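Local coordinates for VC0179-like protein (Escherichia coli, PDB 4XJ6) that probably joins GTP and ATP into cyclic GMP-AMP, acting as a magnesium-dependent nucleotidyltransferase and a bacterial counterpart of cyclic GMP-AMP synthase, at residues S299-A303 with E332-E338; M322-R327 with L369-L374. One frame throughout, in Å; residues are numbered along the deposited sequence.

Contact 1: S299-A303 with E332-E338; sequences SLMTA and EFNRGVE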
loop_
_atom_site.group_PDB
_atom_site.type_symbol
_atom_site.label_atom_id
_atom_site.label_comp_id
_atom_site.label_asym_id
_atom_site.label_seq_id
_atom_site.Cartn_x
_atom_site.Cartn_y
_atom_site.Cartn_z
ATOM N N SER A 299 -7.985 -7.059 -1.759
ATOM C CA SER A 299 -8.996 -8.109 -1.770
ATOM C C SER A 299 -10.387 -7.493 -1.821
ATOM O O SER A 299 -11.297 -8.038 -2.447
ATOM C CB SER A 299 -8.863 -9.004 -0.543
ATOM O OG SER A 299 -9.335 -8.342 0.612
ATOM N N LEU A 300 -10.543 -6.357 -1.150
ATOM C CA LEU A 300 -11.794 -5.611 -1.180
ATOM C C LEU A 300 -12.082 -5.096 -2.583
ATOM O O LEU A 300 -13.200 -5.214 -3.082
ATOM C CB LEU A 300 -11.751 -4.442 -0.196
ATOM C CG LEU A 300 -11.940 -4.767 1.286
ATOM C CD1 LEU A 300 -11.918 -3.493 2.121
ATOM C CD2 LEU A 300 -13.237 -5.529 1.496
ATOM N N MET A 301 -11.061 -4.518 -3.207
ATOM C CA MET A 301 -11.179 -4.000 -4.565
ATOM C C MET A 301 -11.544 -5.103 -5.555
ATOM O O MET A 301 -12.430 -4.929 -6.389
ATOM C CB MET A 301 -9.876 -3.326 -4.998
ATOM C CG MET A 301 -9.557 -2.045 -4.245
ATOM S SD MET A 301 -7.818 -1.585 -4.346
ATOM C CE MET A 301 -7.683 -1.073 -6.058
ATOM N N THR A 302 -10.859 -6.239 -5.452
ATOM C CA THR A 302 -11.071 -7.355 -6.370
ATOM C C THR A 302 -12.461 -7.959 -6.213
ATOM O O THR A 302 -13.089 -8.356 -7.191
ATOM C CB THR A 302 -10.020 -8.461 -6.161
ATOM O OG1 THR A 302 -8.707 -7.884 -6.169
ATOM C CG2 THR A 302 -10.119 -9.512 -7.260
ATOM N N ALA A 303 -12.935 -8.029 -4.976
ATOM C CA ALA A 303 -14.262 -8.568 -4.709
ATOM C C ALA A 303 -15.339 -7.654 -5.287
ATOM O O ALA A 303 -16.328 -8.126 -5.846
ATOM C CB ALA A 303 -14.474 -8.755 -3.217
ATOM N N GLU A 332 -18.569 -13.555 -2.005
ATOM C CA GLU A 332 -17.360 -13.411 -2.805
ATOM C C GLU A 332 -16.159 -13.983 -2.073
ATOM O O GLU A 332 -15.354 -14.711 -2.655
ATOM C CB GLU A 332 -17.107 -11.946 -3.147
ATOM C CG GLU A 332 -17.968 -11.437 -4.271
ATOM C CD GLU A 332 -17.813 -12.265 -5.528
ATOM O OE1 GLU A 332 -16.663 -12.585 -5.895
ATOM O OE2 GLU A 332 -18.842 -12.603 -6.144
ATOM N N PHE A 333 -16.046 -13.646 -0.793
ATOM C CA PHE A 333 -14.946 -14.124 0.033
ATOM C C PHE A 333 -15.140 -15.585 0.426
ATOM O O PHE A 333 -14.180 -16.270 0.773
ATOM C CB PHE A 333 -14.797 -13.245 1.277
ATOM C CG PHE A 333 -14.118 -11.929 1.009
ATOM C CD1 PHE A 333 -14.787 -10.910 0.358
ATOM C CD2 PHE A 333 -12.806 -11.717 1.403
ATOM C CE1 PHE A 333 -14.161 -9.702 0.104
ATOM C CE2 PHE A 333 -12.175 -10.513 1.154
ATOM C CZ PHE A 333 -12.857 -9.503 0.499
ATOM N N ASN A 334 -16.382 -16.060 0.368
ATOM C CA ASN A 334 -16.669 -17.475 0.577
ATOM C C ASN A 334 -16.274 -18.292 -0.645
ATOM O O ASN A 334 -15.864 -19.446 -0.532
ATOM C CB ASN A 334 -18.149 -17.689 0.900
ATOM C CG ASN A 334 -18.454 -17.489 2.369
ATOM O OD1 ASN A 334 -17.617 -17.760 3.230
ATOM N ND2 ASN A 334 -19.660 -17.018 2.665
ATOM N N ARG A 335 -16.403 -17.680 -1.818
ATOM C CA ARG A 335 -15.972 -18.300 -3.065
ATOM C C ARG A 335 -14.454 -18.294 -3.176
ATOM O O ARG A 335 -13.867 -19.098 -3.900
ATOM C CB ARG A 335 -16.566 -17.575 -4.271
ATOM C CG ARG A 335 -18.040 -17.843 -4.515
ATOM C CD ARG A 335 -18.520 -17.086 -5.743
ATOM N NE ARG A 335 -19.886 -17.440 -6.111
ATOM C CZ ARG A 335 -20.510 -16.978 -7.190
ATOM N NH1 ARG A 335 -19.886 -16.141 -8.010
ATOM N NH2 ARG A 335 -21.755 -17.353 -7.452
ATOM N N GLY A 336 -13.825 -17.374 -2.452
ATOM C CA GLY A 336 -12.396 -17.157 -2.568
ATOM C C GLY A 336 -12.141 -16.014 -3.528
ATOM O O GLY A 336 -12.799 -15.909 -4.563
ATOM N N VAL A 337 -11.198 -15.146 -3.177
ATOM C CA VAL A 337 -10.866 -14.003 -4.017
ATOM C C VAL A 337 -9.488 -14.187 -4.642
ATOM O O VAL A 337 -8.468 -14.069 -3.966
ATOM C CB VAL A 337 -10.900 -12.678 -3.224
ATOM C CG1 VAL A 337 -10.665 -11.499 -4.154
ATOM C CG2 VAL A 337 -12.226 -12.526 -2.487
ATOM N N GLU A 338 -9.468 -14.484 -5.936
ATOM C CA GLU A 338 -8.214 -14.683 -6.651
ATOM C C GLU A 338 -7.554 -13.349 -6.973
ATOM O O GLU A 338 -8.233 -12.345 -7.189
ATOM C CB GLU A 338 -8.449 -15.482 -7.934
ATOM C CG GLU A 338 -8.955 -16.898 -7.693
ATOM C CD GLU A 338 -9.225 -17.647 -8.983
ATOM O OE1 GLU A 338 -8.806 -17.154 -10.052
ATOM O OE2 GLU A 338 -9.857 -18.724 -8.930
#

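Contact 2: M322-R327 with L369-L374; sequences MKLIAR and LYGILL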
loop_
_atom_site.group_PDB
_atom_site.type_symbol
_atom_site.label_atom_id
_atom_site.label_comp_id
_atom_site.label_asym_id
_atom_site.label_seq_id
_atom_site.Cartn_x
_atom_site.Cartn_y
_atom_site.Cartn_z
ATOM N N MET A 322 -24.335 0.134 -3.199
ATOM C CA MET A 322 -23.669 -0.260 -1.959
ATOM C C MET A 322 -24.422 -1.394 -1.272
ATOM O O MET A 322 -23.816 -2.269 -0.653
ATOM C CB MET A 322 -23.534 0.931 -1.007
ATOM C CG MET A 322 -22.445 1.922 -1.397
ATOM S SD MET A 322 -20.809 1.164 -1.501
ATOM C CE MET A 322 -20.562 0.662 0.196
ATOM N N LYS A 323 -25.746 -1.371 -1.387
ATOM C CA LYS A 323 -26.585 -2.432 -0.839
ATOM C C LYS A 323 -26.353 -3.738 -1.591
ATOM O O LYS A 323 -26.315 -4.812 -0.992
ATOM C CB LYS A 323 -28.060 -2.036 -0.897
ATOM C CG LYS A 323 -28.489 -1.075 0.200
ATOM C CD LYS A 323 -29.851 -0.480 -0.096
ATOM C CE LYS A 323 -30.894 -1.562 -0.321
ATOM N NZ LYS A 323 -32.187 -0.988 -0.787
ATOM N N LEU A 324 -26.193 -3.634 -2.907
ATOM C CA LEU A 324 -25.880 -4.789 -3.740
ATOM C C LEU A 324 -24.539 -5.392 -3.341
ATOM O O LEU A 324 -24.407 -6.606 -3.186
ATOM C CB LEU A 324 -25.859 -4.393 -5.216
ATOM C CG LEU A 324 -25.296 -5.427 -6.191
ATOM C CD1 LEU A 324 -26.172 -6.672 -6.223
ATOM C CD2 LEU A 324 -25.141 -4.831 -7.586
ATOM N N ILE A 325 -23.547 -4.524 -3.180
ATOM C CA ILE A 325 -22.202 -4.937 -2.802
ATOM C C ILE A 325 -22.176 -5.600 -1.428
ATOM O O ILE A 325 -21.577 -6.662 -1.257
ATOM C CB ILE A 325 -21.240 -3.735 -2.817
ATOM C CG1 ILE A 325 -20.979 -3.291 -4.257
ATOM C CG2 ILE A 325 -19.925 -4.073 -2.127
ATOM C CD1 ILE A 325 -20.168 -2.028 -4.354
ATOM N N ALA A 326 -22.837 -4.973 -0.459
ATOM C CA ALA A 326 -22.874 -5.475 0.912
ATOM C C ALA A 326 -23.499 -6.864 0.986
ATOM O O ALA A 326 -23.016 -7.737 1.705
ATOM C CB ALA A 326 -23.634 -4.508 1.808
ATOM N N ARG A 327 -24.574 -7.063 0.230
ATOM C CA ARG A 327 -25.285 -8.337 0.214
ATOM C C ARG A 327 -24.415 -9.482 -0.307
ATOM O O ARG A 327 -24.431 -10.586 0.242
ATOM C CB ARG A 327 -26.553 -8.222 -0.639
ATOM C CG ARG A 327 -27.174 -9.557 -1.035
ATOM C CD ARG A 327 -27.941 -10.192 0.110
ATOM N NE ARG A 327 -29.340 -9.776 0.116
ATOM C CZ ARG A 327 -30.371 -10.610 0.188
ATOM N NH1 ARG A 327 -30.166 -11.917 0.265
ATOM N NH2 ARG A 327 -31.609 -10.135 0.187
ATOM N N LEU A 369 -22.734 -5.956 7.504
ATOM C CA LEU A 369 -22.876 -4.700 6.772
ATOM C C LEU A 369 -24.246 -4.514 6.122
ATOM O O LEU A 369 -24.852 -3.450 6.250
ATOM C CB LEU A 369 -21.794 -4.587 5.697
ATOM C CG LEU A 369 -21.871 -3.326 4.833
ATOM C CD1 LEU A 369 -21.855 -2.066 5.697
ATOM C CD2 LEU A 369 -20.749 -3.292 3.803
ATOM N N TYR A 370 -24.718 -5.536 5.416
ATOM C CA TYR A 370 -25.975 -5.451 4.676
ATOM C C TYR A 370 -27.152 -5.111 5.585
ATOM O O TYR A 370 -28.067 -4.389 5.187
ATOM C CB TYR A 370 -26.245 -6.765 3.937
ATOM C CG TYR A 370 -27.447 -6.726 3.017
ATOM C CD1 TYR A 370 -27.556 -5.763 2.023
ATOM C CD2 TYR A 370 -28.462 -7.665 3.131
ATOM C CE1 TYR A 370 -28.648 -5.727 1.178
ATOM C CE2 TYR A 370 -29.557 -7.641 2.290
ATOM C CZ TYR A 370 -29.645 -6.669 1.312
ATOM O OH TYR A 370 -30.736 -6.636 0.472
ATOM N N GLY A 371 -27.118 -5.624 6.810
ATOM C CA GLY A 371 -28.172 -5.365 7.772
ATOM C C GLY A 371 -28.187 -3.927 8.242
ATOM O O GLY A 371 -29.245 -3.349 8.483
ATOM N N ILE A 372 -26.998 -3.351 8.367
ATOM C CA ILE A 372 -26.850 -1.972 8.805
ATOM C C ILE A 372 -27.414 -0.995 7.771
ATOM O O ILE A 372 -28.128 -0.051 8.115
ATOM C CB ILE A 372 -25.371 -1.639 9.081
ATOM C CG1 ILE A 372 -24.878 -2.399 10.315
ATOM C CG2 ILE A 372 -25.178 -0.139 9.238
ATOM C CD1 ILE A 372 -23.387 -2.301 10.533
ATOM N N LEU A 373 -27.105 -1.243 6.502
ATOM C CA LEU A 373 -27.542 -0.377 5.410
ATOM C C LEU A 373 -29.060 -0.388 5.229
ATOM O O LEU A 373 -29.642 0.584 4.743
ATOM C CB LEU A 373 -26.866 -0.789 4.101
ATOM C CG LEU A 373 -25.341 -0.674 4.061
ATOM C CD1 LEU A 373 -24.820 -1.007 2.674
ATOM C CD2 LEU A 373 -24.891 0.717 4.491
ATOM N N LEU A 374 -29.695 -1.490 5.615
ATOM C CA LEU A 374 -31.137 -1.631 5.460
ATOM C C LEU A 374 -31.899 -1.092 6.664
ATOM O O LEU A 374 -33.014 -0.589 6.524
ATOM C CB LEU A 374 -31.503 -3.093 5.227
ATOM C CG LEU A 374 -31.245 -3.608 3.814
ATOM C CD1 LEU A 374 -31.138 -5.107 3.846
ATOM C CD2 LEU A 374 -32.361 -3.167 2.881
HETATM O O HOH W 1 -23.286 -8.062 4.232
#

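Contact 1: S299-A303 with E332-E338
The ring of Phe333 reaches across to the side chains of Ser299, Leu300 and Ala303 and to the carbonyl oxygen of Ser299, packing the end of helix 318-335 against the first turns of helix 297-310 in the mainly helical C-terminal domain of this cGAS-like enzyme. From CB outward, CG is placed anti to the carbonyl carbon (chi1 -77°), which carries the ring toward the neighbouring helix although the bond from CA to CB does not itself point there. Along one flank, CD1 skirts the methyl of Ala303, and CE1 then lies 3.5 Å from Ala303 CB, which approaches the ring obliquely. At the tip, CZ lies 3.6 Å from Ser299 O, an oxygen that accepts the helical hydrogen bond from Ala303 N (3.0 Å). Leu300 CD2 reaches the same CZ at a slant. On the other flank, CE2 faces Ser299 OG at 3.6 Å, close to the ring plane; that hydroxyl is hydrogen-bonded to Ser296 O, and it forms no hydrogen bond across this contact. Beyond the two segments, Phe349 meets the ring edge-to-face and Met366 of helix 357-377 adds to the packing.

One face is covered from within the same segment. Gly336 takes a positive phi (96°) as the helix ends, and the chain turns back until Val337 CG2 stands 3.9 Å above the centre of the ring. The other methyl, CG1, lies 3.7 Å from Thr302 CB, and the neighbouring Thr302 CG2 rests 3.4 Å from the carbonyl oxygen of Glu338.

Contact 2: M322-R327 with L369-L374
Arg327 lies over one face of the Tyr370 ring, its CB 3.8 Å from the centroid in a CH-pi contact nearly above the centre. Bends at chi2 and chi3 keep the arginine chain close to the ring: CD stays over the same face and NE comes within 3.1 Å of Tyr370 CE2. The guanidinium is tilted 48° from the ring plane, and Tyr370 OH lies at its edge without forming a hydrogen bond to NE. Leu374 CD1 covers the opposite ring face, off toward the rim. With CG anti to its backbone N (chi1 -174°), Tyr370 projects across helix 318-335, where CE1 sits 3.3 Å from Lys323 O. Lys323 crosses Leu374 at about a right angle, touching CD2 with CE, while its NZ pairs with Glu377.

Deeper in, the small Ala326 CB fits against Leu369 CG (3.7 Å) and Leu373 CD1 (3.8 Å). A water donates to Ala326 O and accepts from Tyr370 N, linking the backbones. The CA atoms of Ala326 and Tyr370 come within 4.9 Å, and the axes of the segments 322-327 and 369-374 approach to 8.6 Å, their directions 151° apart: close, nearly antiparallel helix packing within the C-terminal domain of this cGAS-like enzyme.

In the fold
Helix 318-335 serves both contacts: contact 2 uses its N-terminal half, and contact 1 its C-terminal end with the turn that follows. Their centres are 16 Å apart and their nearest atoms about 7 Å, so the two do not touch. Helix 357-377 connects them further, since it supplies 369-374 to contact 2 and also, through Met366, packs on Leu300 and Phe333 of contact 1. The nucleotide site lies on the contact 1 side: the side chain of Ser299 is about 7 Å from a bound 3'-deoxy-GTP, and that of Leu300 about 12 Å from a magnesium ion. The centre of contact 2 lies about 26 Å from the centre of the chain, that of contact 1 about 18 Å.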